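Local coordinates for protein amidohydrolase (Brucella melitensis biovar Abortus, PDB 4F0L) that is a metal-dependent hydrolase of the amidohydrolase family, seen with a bound iron(III) ion, and probably acts as a deaminase, at residues 219-222 with 223-227. Residues are numbered along the deposited sequence; the frame is centred on the assembly and turned at random.
Sequences RAVT and PDELD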
loop_
_atom_site.group_PDB
_atom_site.type_symbol
_atom_site.label_atom_id
_atom_site.label_comp_id
_atom_site.label_asym_id
_atom_site.label_seq_id
_atom_site.Cartn_x
_atom_site.Cartn_y
_atom_site.Cartn_z
ATOM N N ARG B 219 -24.745 17.054 7.543
ATOM C CA ARG B 219 -25.929 16.270 7.941
ATOM C C ARG B 219 -26.184 16.371 9.423
ATOM O O ARG B 219 -27.328 16.318 9.882
ATOM C CB ARG B 219 -25.716 14.761 7.704
ATOM C CG ARG B 219 -25.712 14.297 6.282
ATOM C CD ARG B 219 -25.856 12.779 6.295
ATOM N NE ARG B 219 -25.540 12.277 4.963
ATOM C CZ ARG B 219 -26.426 12.119 3.982
ATOM N NH1 ARG B 219 -27.732 12.342 4.167
ATOM N NH2 ARG B 219 -25.999 11.701 2.802
ATOM N N ALA B 220 -25.093 16.421 10.174
ATOM C CA ALA B 220 -25.138 16.187 11.601
ATOM C C ALA B 220 -25.356 17.485 12.367
ATOM O O ALA B 220 -25.603 17.454 13.568
ATOM C CB ALA B 220 -23.893 15.451 12.073
ATOM N N VAL B 221 -25.310 18.614 11.669
ATOM C CA VAL B 221 -25.340 19.918 12.313
ATOM C C VAL B 221 -26.238 20.820 11.492
ATOM O O VAL B 221 -26.202 20.751 10.258
ATOM C CB VAL B 221 -23.907 20.504 12.394
ATOM C CG1 VAL B 221 -23.904 21.812 13.166
ATOM C CG2 VAL B 221 -22.920 19.533 13.058
ATOM N N THR B 222 -27.060 21.644 12.150
ATOM C CA THR B 222 -27.855 22.659 11.452
ATOM C C THR B 222 -27.000 23.916 11.194
ATOM O O THR B 222 -25.976 24.107 11.850
ATOM C CB THR B 222 -29.110 23.120 12.249
ATOM O OG1 THR B 222 -28.711 23.905 13.365
ATOM C CG2 THR B 222 -29.943 21.948 12.760
ATOM N N PRO B 223 -27.437 24.784 10.255
ATOM C CA PRO B 223 -26.723 26.053 10.031
ATOM C C PRO B 223 -26.538 26.925 11.282
ATOM O O PRO B 223 -25.461 27.460 11.494
ATOM C CB PRO B 223 -27.576 26.760 8.967
ATOM C CG PRO B 223 -28.159 25.622 8.191
ATOM C CD PRO B 223 -28.489 24.574 9.239
ATOM N N ASP B 224 -27.561 27.031 12.123
ATOM C CA ASP B 224 -27.454 27.810 13.366
ATOM C C ASP B 224 -26.448 27.198 14.331
ATOM O O ASP B 224 -25.673 27.908 14.976
ATOM C CB ASP B 224 -28.832 27.920 14.063
ATOM C CG ASP B 224 -29.822 28.774 13.279
ATOM O OD1 ASP B 224 -29.412 29.422 12.297
ATOM O OD2 ASP B 224 -31.013 28.842 13.662
ATOM N N GLU B 225 -26.459 25.876 14.447
ATOM C CA GLU B 225 -25.536 25.211 15.343
ATOM C C GLU B 225 -24.107 25.381 14.824
ATOM O O GLU B 225 -23.179 25.544 15.597
ATOM C CB GLU B 225 -25.867 23.736 15.471
ATOM C CG GLU B 225 -27.208 23.424 16.145
ATOM C CD GLU B 225 -27.704 22.015 15.822
ATOM O OE1 GLU B 225 -27.098 21.318 14.950
ATOM O OE2 GLU B 225 -28.716 21.605 16.420
ATOM N N LEU B 226 -23.947 25.347 13.505
ATOM C CA LEU B 226 -22.656 25.521 12.890
ATOM C C LEU B 226 -22.089 26.892 13.215
ATOM O O LEU B 226 -20.892 27.015 13.542
ATOM C CB LEU B 226 -22.774 25.311 11.379
ATOM C CG LEU B 226 -21.524 25.332 10.530
ATOM C CD1 LEU B 226 -20.605 24.218 10.999
ATOM C CD2 LEU B 226 -21.878 25.182 9.060
ATOM N N ASP B 227 -22.935 27.924 13.144
ATOM C CA ASP B 227 -22.514 29.269 13.545
ATOM C C ASP B 227 -22.012 29.320 14.989
ATOM O O ASP B 227 -20.939 29.859 15.242
ATOM C CB ASP B 227 -23.644 30.297 13.391
ATOM C CG ASP B 227 -23.976 30.602 11.945
ATOM O OD1 ASP B 227 -23.098 30.438 11.069
ATOM O OD2 ASP B 227 -25.127 31.024 11.694
HETATM O O HOH W 1 -30.082 26.015 11.385
#
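The flat carboxylate of E225 takes the backbone N-H of T222 over one face: T222 N lies 2.8 Å from E225 OE1, with an N-H...O angle of 174° but 48° out of the carboxylate plane. The T222 side chain returns the bond, OG1 accepting from E225 N at 3.2 Å, and this reciprocal pair defines a capping box at the start of helix 223-229, with T222 as N-cap. A T222 chi1 of 71° sets OG1 between its backbone N and carbonyl carbon, bringing it to E225 N. The extended E225 chain reaches back across the threonine, its CD 3.8 Å from T222 CG2, while OE2 is hydrogen-bonded to H170 NE2; with one partner on each oxygen, carboxylate rotation is probably restricted. Beside the capping bonds, V221 CG1 lies 3.6 Å from E225 CB and 4.1 Å from L226 CB, and F167 of strand 160-167 touches V221 and E225. The helix directly follows the loop after strand 210-215, in a TIM-barrel-clan domain, with the A220 side chain about 8 Å from that of iron ligand H241. L226 N closes the first turn on T222 O at 2.9 Å, and a water accepts from D224 N at 2.8 Å.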